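Local coordinates for L-lysine 6-monooxygenase involved in desferrioxamine biosynthesis (Erwinia amylovora CFBP1430, PDB 5O8P), which uses FAD and NADPH to N-hydroxylate a terminal amine, probably that of cadaverine, in desferrioxamine siderophore biosynthesis, at residues I195-S200 with V337-Y342; I12-G17 with L157-S162. One frame throughout, in Å; residues are numbered along the deposited sequence.

Contact 1: residues I195-S200 with V337-Y342; sequences ITVLGS and VMATGY. With FAD (flavin-adenine dinucleotide), chain C.
Val197 and Leu198 pair in parallel with Val337 and Met338, their backbones locked by three hydrogen bonds of 2.9 Å: Val337 N to Thr196 O, Leu198 N to Val337 O and Ala339 N to Leu198 O. The two strands are inner neighbours in the five-stranded parallel sheet of a Rossmann-type domain, consistent with NADP(H) binding. The bond from Leu198 N is nearly straight, 168° at the hydrogen, whereas that from Ala339 N, where the second strand has already ended, is bent to 132°. On one sheet face Val197 CG1 lies 4.2 Å from Ala339 CB, and Val197 CG2 rests against Val337 CB; helix 202-213 packs over this layer through Ala204 and Ile207. On the other face Leu198, its CG turned anti to the backbone N (chi1 -154°), brings CD2 to 4.2 Å from Met338 SD. Gly199 then passes close beside Ala339 with a positive phi that side-chain-bearing residues rarely adopt, and leads to Ser200, which binds NADP(+) when that cofactor is present. The 337-342 segment instead reaches FAD, with Tyr342 CE1 3.3 Å from its methyl C8M. Thr340 OG1 is hydrogen-bonded to Trp164 O, while its methyl CG2 lies 3.9 Å from Leu198 O.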
ATOM      1  N   ILE B 195     -31.669  10.278  -6.045  1.00 35.41           N
ATOM      2  CA  ILE B 195     -31.484   9.688  -4.718  1.00 34.55           C
ATOM      3  C   ILE B 195     -30.591  10.627  -3.929  1.00 33.82           C
ATOM      4  O   ILE B 195     -29.653  11.189  -4.490  1.00 36.69           O
ATOM      5  CB  ILE B 195     -30.789   8.309  -4.791  1.00 33.42           C
ATOM      6  CG1 ILE B 195     -31.569   7.353  -5.705  1.00 32.14           C
ATOM      7  CG2 ILE B 195     -30.595   7.715  -3.393  1.00 31.62           C
ATOM      8  CD1 ILE B 195     -30.822   6.076  -6.029  1.00 32.20           C
ATOM      9  N   THR B 196     -30.868  10.786  -2.640  1.00 32.57           N
ATOM     10  CA  THR B 196     -30.042  11.621  -1.774  1.00 35.03           C
ATOM     11  C   THR B 196     -29.690  10.881  -0.496  1.00 34.56           C
ATOM     12  O   THR B 196     -30.554  10.551   0.298  1.00 35.56           O
ATOM     13  CB  THR B 196     -30.755  12.939  -1.424  1.00 35.78           C
ATOM     14  OG1 THR B 196     -30.976  13.689  -2.624  1.00 34.97           O
ATOM     15  CG2 THR B 196     -29.924  13.780  -0.437  1.00 34.88           C
ATOM     16  N   VAL B 197     -28.405  10.630  -0.298  1.00 34.57           N
ATOM     17  CA  VAL B 197     -27.932  10.090   0.962  1.00 35.00           C
ATOM     18  C   VAL B 197     -27.701  11.243   1.938  1.00 35.46           C
ATOM     19  O   VAL B 197     -26.953  12.165   1.654  1.00 35.45           O
ATOM     20  CB  VAL B 197     -26.649   9.269   0.779  1.00 34.91           C
ATOM     21  CG1 VAL B 197     -26.191   8.706   2.111  1.00 34.37           C
ATOM     22  CG2 VAL B 197     -26.890   8.146  -0.221  1.00 36.28           C
ATOM     23  N   LEU B 198     -28.347  11.169   3.089  1.00 38.89           N
ATOM     24  CA  LEU B 198     -28.275  12.198   4.099  1.00 41.22           C
ATOM     25  C   LEU B 198     -27.561  11.599   5.323  1.00 43.18           C
ATOM     26  O   LEU B 198     -28.010  10.603   5.869  1.00 46.32           O
ATOM     27  CB  LEU B 198     -29.691  12.662   4.403  1.00 43.53           C
ATOM     28  CG  LEU B 198     -29.826  14.087   4.924  1.00 48.76           C
ATOM     29  CD1 LEU B 198     -31.142  14.684   4.466  1.00 51.45           C
ATOM     30  CD2 LEU B 198     -29.711  14.122   6.444  1.00 51.02           C
ATOM     31  N   GLY B 199     -26.425  12.181   5.720  1.00 46.87           N
ATOM     32  CA  GLY B 199     -25.585  11.655   6.814  1.00 49.47           C
ATOM     33  C   GLY B 199     -24.114  11.512   6.448  1.00 51.57           C
ATOM     34  O   GLY B 199     -23.776  11.410   5.277  1.00 51.15           O
ATOM     35  N   SER B 200     -23.249  11.484   7.461  1.00 52.60           N
ATOM     36  CA  SER B 200     -21.789  11.611   7.289  1.00 55.16           C
ATOM     37  C   SER B 200     -20.970  10.295   7.446  1.00 50.71           C
ATOM     38  O   SER B 200     -19.815  10.251   7.064  1.00 49.63           O
ATOM     39  CB  SER B 200     -21.261  12.618   8.323  1.00 64.28           C
ATOM     40  OG  SER B 200     -21.143  12.038   9.626  1.00 71.40           O
ATOM     41  N   VAL B 337     -32.196   8.377   1.329  1.00 33.32           N
ATOM     42  CA  VAL B 337     -31.607   7.409   2.240  1.00 33.95           C
ATOM     43  C   VAL B 337     -31.149   8.169   3.470  1.00 35.08           C
ATOM     44  O   VAL B 337     -30.265   9.006   3.385  1.00 37.12           O
ATOM     45  CB  VAL B 337     -30.426   6.670   1.602  1.00 33.96           C
ATOM     46  CG1 VAL B 337     -29.730   5.792   2.627  1.00 36.06           C
ATOM     47  CG2 VAL B 337     -30.899   5.836   0.430  1.00 34.82           C
ATOM     48  N   MET B 338     -31.764   7.873   4.604  1.00 35.98           N
ATOM     49  CA  MET B 338     -31.435   8.510   5.869  1.00 35.80           C
ATOM     50  C   MET B 338     -30.376   7.667   6.614  1.00 35.23           C
ATOM     51  O   MET B 338     -30.698   6.768   7.390  1.00 33.34           O
ATOM     52  CB  MET B 338     -32.720   8.669   6.679  1.00 36.44           C
ATOM     53  CG  MET B 338     -32.658   9.751   7.726  1.00 38.09           C
ATOM     54  SD  MET B 338     -32.903  11.388   7.024  1.00 41.67           S
ATOM     55  CE  MET B 338     -34.659  11.341   6.667  1.00 44.37           C
ATOM     56  N   ALA B 339     -29.104   7.953   6.346  1.00 37.07           N
ATOM     57  CA  ALA B 339     -27.970   7.259   6.983  1.00 35.69           C
ATOM     58  C   ALA B 339     -27.507   8.039   8.204  1.00 34.00           C
ATOM     59  O   ALA B 339     -26.347   8.427   8.321  1.00 36.37           O
ATOM     60  CB  ALA B 339     -26.834   7.082   5.981  1.00 35.64           C
ATOM     61  N   THR B 340     -28.432   8.241   9.125  1.00 32.53           N
ATOM     62  CA  THR B 340     -28.218   9.088  10.281  1.00 33.83           C
ATOM     63  C   THR B 340     -27.857   8.278  11.540  1.00 34.58           C
ATOM     64  O   THR B 340     -27.851   8.815  12.659  1.00 30.61           O
ATOM     65  CB  THR B 340     -29.476   9.935  10.512  1.00 35.16           C
ATOM     66  OG1 THR B 340     -30.638   9.089  10.472  1.00 33.46           O
ATOM     67  CG2 THR B 340     -29.586  10.997   9.417  1.00 35.70           C
ATOM     68  N   GLY B 341     -27.559   6.989  11.356  1.00 35.40           N
ATOM     69  CA  GLY B 341     -27.062   6.157  12.438  1.00 39.10           C
ATOM     70  C   GLY B 341     -28.101   5.778  13.479  1.00 41.34           C
ATOM     71  O   GLY B 341     -29.296   5.741  13.188  1.00 43.87           O
ATOM     72  N   TYR B 342     -27.616   5.522  14.698  1.00 42.26           N
ATOM     73  CA  TYR B 342     -28.373   4.889  15.774  1.00 41.05           C
ATOM     74  C   TYR B 342     -28.270   5.700  17.071  1.00 40.78           C
ATOM     75  O   TYR B 342     -27.319   6.432  17.274  1.00 38.48           O
ATOM     76  CB  TYR B 342     -27.819   3.480  16.013  1.00 41.27           C
ATOM     77  CG  TYR B 342     -28.018   2.520  14.855  1.00 42.46           C
ATOM     78  CD1 TYR B 342     -27.271   2.613  13.684  1.00 44.31           C
ATOM     79  CD2 TYR B 342     -28.944   1.489  14.952  1.00 44.06           C
ATOM     80  CE1 TYR B 342     -27.469   1.732  12.635  1.00 45.18           C
ATOM     81  CE2 TYR B 342     -29.130   0.580  13.919  1.00 45.85           C
ATOM     82  CZ  TYR B 342     -28.394   0.704  12.757  1.00 46.92           C
ATOM     83  OH  TYR B 342     -28.587  -0.191  11.719  1.00 46.84           O
TER
HETATM   84  PA  FAD C 501     -27.186  -5.463  18.460  1.00 81.94           P
HETATM   85  O1A FAD C 501     -27.180  -6.041  17.057  1.00 74.09           O
HETATM   86  O2A FAD C 501     -27.913  -4.166  18.723  1.00 70.04           O
HETATM   87  O5B FAD C 501     -27.787  -6.632  19.399  1.00 89.76           O
HETATM   88  C5B FAD C 501     -28.934  -6.446  20.222  1.00 93.35           C
HETATM   89  C4B FAD C 501     -29.841  -7.670  20.268  1.00 92.51           C
HETATM   90  O4B FAD C 501     -30.700  -7.578  21.415  1.00 91.14           O
HETATM   91  C3B FAD C 501     -30.757  -7.768  19.053  1.00 92.41           C
HETATM   92  O3B FAD C 501     -30.712  -9.109  18.548  1.00 71.22           O
HETATM   93  C2B FAD C 501     -32.132  -7.349  19.572  1.00 93.74           C
HETATM   94  O2B FAD C 501     -33.229  -7.987  18.910  1.00102.75           O
HETATM   95  C1B FAD C 501     -32.066  -7.778  21.026  1.00 89.91           C
HETATM   96  N9A FAD C 501     -33.038  -7.129  21.947  1.00 89.25           N
HETATM   97  C8A FAD C 501     -33.298  -5.816  22.120  1.00 89.69           C
HETATM   98  N7A FAD C 501     -34.259  -5.643  23.070  1.00 85.07           N
HETATM   99  C5A FAD C 501     -34.625  -6.863  23.519  1.00 83.69           C
HETATM  100  C6A FAD C 501     -35.584  -7.422  24.511  1.00 80.99           C
HETATM  101  N6A FAD C 501     -36.380  -6.612  25.249  1.00 86.95           N
HETATM  102  N1A FAD C 501     -35.636  -8.772  24.661  1.00 75.99           N
HETATM  103  C2A FAD C 501     -34.856  -9.605  23.938  1.00 77.16           C
HETATM  104  N3A FAD C 501     -33.975  -9.164  23.019  1.00 71.15           N
HETATM  105  C4A FAD C 501     -33.813  -7.836  22.772  1.00 82.70           C
HETATM  106  N1  FAD C 501     -18.250  -1.818  14.973  1.00100.83           N
HETATM  107  C2  FAD C 501     -16.996  -2.297  14.767  1.00100.06           C
HETATM  108  O2  FAD C 501     -16.197  -2.291  15.731  1.00 91.22           O
HETATM  109  N3  FAD C 501     -16.594  -2.781  13.571  1.00100.91           N
HETATM  110  C4  FAD C 501     -17.412  -2.811  12.504  1.00 95.54           C
HETATM  111  O4  FAD C 501     -17.016  -3.257  11.409  1.00 90.37           O
HETATM  112  C4X FAD C 501     -18.800  -2.305  12.646  1.00 93.34           C
HETATM  113  N5  FAD C 501     -19.673  -2.311  11.614  1.00 83.55           N
HETATM  114  C5X FAD C 501     -20.931  -1.838  11.777  1.00 95.47           C
HETATM  115  C6  FAD C 501     -21.786  -1.867  10.677  1.00103.36           C
HETATM  116  C7  FAD C 501     -23.095  -1.400  10.768  1.00104.55           C
HETATM  117  C7M FAD C 501     -24.000  -1.439   9.562  1.00 95.80           C
HETATM  118  C8  FAD C 501     -23.582  -0.861  12.071  1.00103.41           C
HETATM  119  C8M FAD C 501     -24.992  -0.350  12.196  1.00 98.10           C
HETATM  120  C9  FAD C 501     -22.733  -0.825  13.178  1.00105.69           C
HETATM  121  C9A FAD C 501     -21.409  -1.294  13.101  1.00105.54           C
HETATM  122  N10 FAD C 501     -20.499  -1.282  14.212  1.00112.87           N
HETATM  123  C10 FAD C 501     -19.186  -1.784  13.989  1.00101.91           C
HETATM  124  C1' FAD C 501     -20.851  -0.781  15.569  1.00113.15           C
HETATM  125  C2' FAD C 501     -21.319  -1.909  16.518  1.00109.04           C
HETATM  126  O2' FAD C 501     -20.424  -3.038  16.439  1.00 95.16           O
HETATM  127  C3' FAD C 501     -22.764  -2.380  16.263  1.00102.86           C
HETATM  128  O3' FAD C 501     -23.685  -1.292  16.443  1.00101.10           O
HETATM  129  C4' FAD C 501     -23.196  -3.539  17.169  1.00 97.60           C
HETATM  130  O4' FAD C 501     -24.227  -4.293  16.520  1.00 78.97           O
HETATM  131  C5' FAD C 501     -23.713  -3.071  18.527  1.00 99.50           C
HETATM  132  O5' FAD C 501     -23.589  -4.139  19.467  1.00 99.51           O
HETATM  133  P   FAD C 501     -24.882  -4.727  20.206  1.00 83.70           P
HETATM  134  O1P FAD C 501     -24.437  -5.885  21.075  1.00 76.54           O
HETATM  135  O2P FAD C 501     -25.521  -3.519  20.831  1.00 68.07           O
HETATM  136  O3P FAD C 501     -25.618  -5.303  18.873  1.00 95.50           O

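Contact 2: residues I12-G17 with L157-S162; sequences IGIGIG and LGTGPS. With FAD (flavin-adenine dinucleotide), chain C.
Ile14 pairs in parallel with Leu157 where strand 8-14 ends, and its O accepts a 3.0 Å hydrogen bond from Gly158 N. The donor is tilted 29° from the carbonyl plane, and the N-H...O angle is only 137°, so the bond is bent as the strands give way to loops. The two side chains run alongside each other, and with CG1 beside the backbone N (chi1 -60°) Ile14 sets CD1 3.9 Å from Leu157 CD2. Gly15, with a positive phi and no side chain, lies against Gly158 and Thr159, its CA 3.7 Å from Gly158 O and 3.2 Å from FAD O4B. Ile16 turns its side chain away from 157-162, and its N is hydrogen-bonded to Asp39, an FAD-binding residue. Gly17, at the N-cap of helix 18-27, closes the glycine-rich turn (Gly13, Gly15, Gly17) of a dinucleotide-binding beta-alpha-beta unit, and its CA packs against FAD O5B. From the other loop, Thr159 CG2 comes within 3.9 Å of adenine N7A and Gly160 CA packs against phosphate oxygen O2P. Strand 8-14 runs between strands 35-38 and 155-157, with helix 18-27 leading away from the turn and Phe349 packing on both Ile14 and Leu157.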
ATOM      1  N   ILE B  12     -27.870 -13.144  33.903  1.00 36.47           N
ATOM      2  CA  ILE B  12     -28.635 -13.273  32.661  1.00 37.59           C
ATOM      3  C   ILE B  12     -28.237 -12.135  31.743  1.00 37.27           C
ATOM      4  O   ILE B  12     -28.264 -10.974  32.154  1.00 37.12           O
ATOM      5  CB  ILE B  12     -30.162 -13.178  32.891  1.00 39.69           C
ATOM      6  CG1 ILE B  12     -30.671 -14.366  33.681  1.00 41.04           C
ATOM      7  CG2 ILE B  12     -30.916 -13.141  31.562  1.00 41.16           C
ATOM      8  CD1 ILE B  12     -32.042 -14.114  34.266  1.00 44.41           C
ATOM      9  N   GLY B  13     -27.891 -12.471  30.506  1.00 38.57           N
ATOM     10  CA  GLY B  13     -27.646 -11.467  29.477  1.00 38.89           C
ATOM     11  C   GLY B  13     -28.934 -11.271  28.714  1.00 37.75           C
ATOM     12  O   GLY B  13     -29.550 -12.245  28.280  1.00 41.45           O
ATOM     13  N   ILE B  14     -29.359 -10.020  28.562  1.00 34.13           N
ATOM     14  CA  ILE B  14     -30.561  -9.693  27.788  1.00 33.93           C
ATOM     15  C   ILE B  14     -30.128  -8.986  26.514  1.00 35.78           C
ATOM     16  O   ILE B  14     -29.631  -7.883  26.568  1.00 42.43           O
ATOM     17  CB  ILE B  14     -31.499  -8.781  28.584  1.00 32.16           C
ATOM     18  CG1 ILE B  14     -31.936  -9.474  29.869  1.00 33.34           C
ATOM     19  CG2 ILE B  14     -32.694  -8.358  27.734  1.00 32.33           C
ATOM     20  CD1 ILE B  14     -32.711  -8.569  30.812  1.00 34.34           C
ATOM     21  N   GLY B  15     -30.342  -9.632  25.381  1.00 36.28           N
ATOM     22  CA  GLY B  15     -29.880  -9.171  24.075  1.00 34.53           C
ATOM     23  C   GLY B  15     -28.671  -9.977  23.665  1.00 35.32           C
ATOM     24  O   GLY B  15     -27.800 -10.190  24.481  1.00 36.12           O
ATOM     25  N   ILE B  16     -28.639 -10.462  22.427  1.00 35.68           N
ATOM     26  CA  ILE B  16     -27.501 -11.204  21.899  1.00 36.76           C
ATOM     27  C   ILE B  16     -27.033 -10.529  20.608  1.00 37.50           C
ATOM     28  O   ILE B  16     -27.250 -11.010  19.469  1.00 31.92           O
ATOM     29  CB  ILE B  16     -27.812 -12.701  21.683  1.00 37.03           C
ATOM     30  CG1 ILE B  16     -28.324 -13.334  22.973  1.00 37.91           C
ATOM     31  CG2 ILE B  16     -26.558 -13.456  21.246  1.00 37.73           C
ATOM     32  CD1 ILE B  16     -28.971 -14.688  22.753  1.00 41.04           C
ATOM     33  N   GLY B  17     -26.405  -9.382  20.808  1.00 41.24           N
ATOM     34  CA  GLY B  17     -25.630  -8.737  19.759  1.00 44.66           C
ATOM     35  C   GLY B  17     -24.245  -9.317  19.802  1.00 44.79           C
ATOM     36  O   GLY B  17     -24.012 -10.254  20.558  1.00 52.05           O
ATOM     37  N   LEU B 157     -27.057  -6.010  30.267  1.00 35.73           N
ATOM     38  CA  LEU B 157     -27.943  -5.489  29.218  1.00 34.97           C
ATOM     39  C   LEU B 157     -27.169  -5.195  27.929  1.00 35.46           C
ATOM     40  O   LEU B 157     -26.511  -4.170  27.819  1.00 34.19           O
ATOM     41  CB  LEU B 157     -28.651  -4.224  29.716  1.00 31.62           C
ATOM     42  CG  LEU B 157     -29.376  -4.336  31.061  1.00 32.23           C
ATOM     43  CD1 LEU B 157     -30.057  -3.037  31.454  1.00 31.65           C
ATOM     44  CD2 LEU B 157     -30.387  -5.463  31.067  1.00 34.85           C
ATOM     45  N   GLY B 158     -27.235  -6.114  26.968  1.00 37.17           N
ATOM     46  CA  GLY B 158     -26.618  -5.943  25.657  1.00 42.08           C
ATOM     47  C   GLY B 158     -27.660  -5.750  24.573  1.00 43.95           C
ATOM     48  O   GLY B 158     -27.546  -6.327  23.496  1.00 44.69           O
ATOM     49  N   THR B 159     -28.661  -4.925  24.889  1.00 46.91           N
ATOM     50  CA  THR B 159     -29.870  -4.701  24.091  1.00 45.20           C
ATOM     51  C   THR B 159     -29.542  -4.042  22.749  1.00 48.33           C
ATOM     52  O   THR B 159     -30.197  -4.295  21.752  1.00 49.76           O
ATOM     53  CB  THR B 159     -30.880  -3.820  24.913  1.00 43.38           C
ATOM     54  OG1 THR B 159     -31.773  -4.681  25.633  1.00 44.16           O
ATOM     55  CG2 THR B 159     -31.720  -2.847  24.070  1.00 45.21           C
ATOM     56  N   GLY B 160     -28.532  -3.186  22.743  1.00 51.79           N
ATOM     57  CA  GLY B 160     -28.152  -2.472  21.549  1.00 49.23           C
ATOM     58  C   GLY B 160     -28.976  -1.226  21.305  1.00 48.58           C
ATOM     59  O   GLY B 160     -29.976  -0.984  21.997  1.00 45.47           O
ATOM     60  N   PRO B 161     -28.498  -0.363  20.381  1.00 48.03           N
ATOM     61  CA  PRO B 161     -29.156   0.894  20.119  1.00 46.81           C
ATOM     62  C   PRO B 161     -30.130   0.716  18.975  1.00 45.17           C
ATOM     63  O   PRO B 161     -30.078  -0.295  18.285  1.00 43.41           O
ATOM     64  CB  PRO B 161     -27.988   1.802  19.720  1.00 47.32           C
ATOM     65  CG  PRO B 161     -27.002   0.889  19.068  1.00 46.19           C
ATOM     66  CD  PRO B 161     -27.310  -0.515  19.513  1.00 46.96           C
ATOM     67  N   SER B 162     -31.007   1.692  18.783  1.00 47.25           N
ATOM     68  CA  SER B 162     -32.037   1.624  17.752  1.00 49.80           C
ATOM     69  C   SER B 162     -31.768   2.652  16.659  1.00 47.26           C
ATOM     70  O   SER B 162     -31.135   3.685  16.905  1.00 44.76           O
ATOM     71  CB  SER B 162     -33.409   1.865  18.381  1.00 51.27           C
ATOM     72  OG  SER B 162     -33.702   0.897  19.377  1.00 56.66           O
TER
HETATM   73  PA  FAD C 501     -27.186  -5.463  18.460  1.00 81.94           P
HETATM   74  O1A FAD C 501     -27.180  -6.041  17.057  1.00 74.09           O
HETATM   75  O2A FAD C 501     -27.913  -4.166  18.723  1.00 70.04           O
HETATM   76  O5B FAD C 501     -27.787  -6.632  19.399  1.00 89.76           O
HETATM   77  C5B FAD C 501     -28.934  -6.446  20.222  1.00 93.35           C
HETATM   78  C4B FAD C 501     -29.841  -7.670  20.268  1.00 92.51           C
HETATM   79  O4B FAD C 501     -30.700  -7.578  21.415  1.00 91.14           O
HETATM   80  C3B FAD C 501     -30.757  -7.768  19.053  1.00 92.41           C
HETATM   81  O3B FAD C 501     -30.712  -9.109  18.548  1.00 71.22           O
HETATM   82  C2B FAD C 501     -32.132  -7.349  19.572  1.00 93.74           C
HETATM   83  O2B FAD C 501     -33.229  -7.987  18.910  1.00102.75           O
HETATM   84  C1B FAD C 501     -32.066  -7.778  21.026  1.00 89.91           C
HETATM   85  N9A FAD C 501     -33.038  -7.129  21.947  1.00 89.25           N
HETATM   86  C8A FAD C 501     -33.298  -5.816  22.120  1.00 89.69           C
HETATM   87  N7A FAD C 501     -34.259  -5.643  23.070  1.00 85.07           N
HETATM   88  C5A FAD C 501     -34.625  -6.863  23.519  1.00 83.69           C
HETATM   89  C6A FAD C 501     -35.584  -7.422  24.511  1.00 80.99           C
HETATM   90  N6A FAD C 501     -36.380  -6.612  25.249  1.00 86.95           N
HETATM   91  N1A FAD C 501     -35.636  -8.772  24.661  1.00 75.99           N
HETATM   92  C2A FAD C 501     -34.856  -9.605  23.938  1.00 77.16           C
HETATM   93  N3A FAD C 501     -33.975  -9.164  23.019  1.00 71.15           N
HETATM   94  C4A FAD C 501     -33.813  -7.836  22.772  1.00 82.70           C
HETATM   95  N1  FAD C 501     -18.250  -1.818  14.973  1.00100.83           N
HETATM   96  C2  FAD C 501     -16.996  -2.297  14.767  1.00100.06           C
HETATM   97  O2  FAD C 501     -16.197  -2.291  15.731  1.00 91.22           O
HETATM   98  N3  FAD C 501     -16.594  -2.781  13.571  1.00100.91           N
HETATM   99  C4  FAD C 501     -17.412  -2.811  12.504  1.00 95.54           C
HETATM  100  O4  FAD C 501     -17.016  -3.257  11.409  1.00 90.37           O
HETATM  101  C4X FAD C 501     -18.800  -2.305  12.646  1.00 93.34           C
HETATM  102  N5  FAD C 501     -19.673  -2.311  11.614  1.00 83.55           N
HETATM  103  C5X FAD C 501     -20.931  -1.838  11.777  1.00 95.47           C
HETATM  104  C6  FAD C 501     -21.786  -1.867  10.677  1.00103.36           C
HETATM  105  C7  FAD C 501     -23.095  -1.400  10.768  1.00104.55           C
HETATM  106  C7M FAD C 501     -24.000  -1.439   9.562  1.00 95.80           C
HETATM  107  C8  FAD C 501     -23.582  -0.861  12.071  1.00103.41           C
HETATM  108  C8M FAD C 501     -24.992  -0.350  12.196  1.00 98.10           C
HETATM  109  C9  FAD C 501     -22.733  -0.825  13.178  1.00105.69           C
HETATM  110  C9A FAD C 501     -21.409  -1.294  13.101  1.00105.54           C
HETATM  111  N10 FAD C 501     -20.499  -1.282  14.212  1.00112.87           N
HETATM  112  C10 FAD C 501     -19.186  -1.784  13.989  1.00101.91           C
HETATM  113  C1' FAD C 501     -20.851  -0.781  15.569  1.00113.15           C
HETATM  114  C2' FAD C 501     -21.319  -1.909  16.518  1.00109.04           C
HETATM  115  O2' FAD C 501     -20.424  -3.038  16.439  1.00 95.16           O
HETATM  116  C3' FAD C 501     -22.764  -2.380  16.263  1.00102.86           C
HETATM  117  O3' FAD C 501     -23.685  -1.292  16.443  1.00101.10           O
HETATM  118  C4' FAD C 501     -23.196  -3.539  17.169  1.00 97.60           C
HETATM  119  O4' FAD C 501     -24.227  -4.293  16.520  1.00 78.97           O
HETATM  120  C5' FAD C 501     -23.713  -3.071  18.527  1.00 99.50           C
HETATM  121  O5' FAD C 501     -23.589  -4.139  19.467  1.00 99.51           O
HETATM  122  P   FAD C 501     -24.882  -4.727  20.206  1.00 83.70           P
HETATM  123  O1P FAD C 501     -24.437  -5.885  21.075  1.00 76.54           O
HETATM  124  O2P FAD C 501     -25.521  -3.519  20.831  1.00 68.07           O
HETATM  125  O3P FAD C 501     -25.618  -5.303  18.873  1.00 95.50           O

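Overall arrangement
From the N terminus, strand 8-14 leads into the FAD-binding turn, and contact 2 closes a loop of some 140 residues when the chain returns at 157-162. Contact 1 opens only afterwards, at 195-200, and closes at 337-342 after a similar span, so the two loops lie in series, neither nested nor crossed. Contact 2 belongs to the mixed sheet that holds FAD and contact 1 to the parallel sheet expected to serve NADP(H); their centres are about 25 Å apart. The trailing ends nevertheless meet: Tyr342 CB lies 3.4 Å from Ser162 O. Both also reach FAD, contact 2 at its adenosine and pyrophosphate, contact 1 through Tyr342 at the flavin methyl C8M.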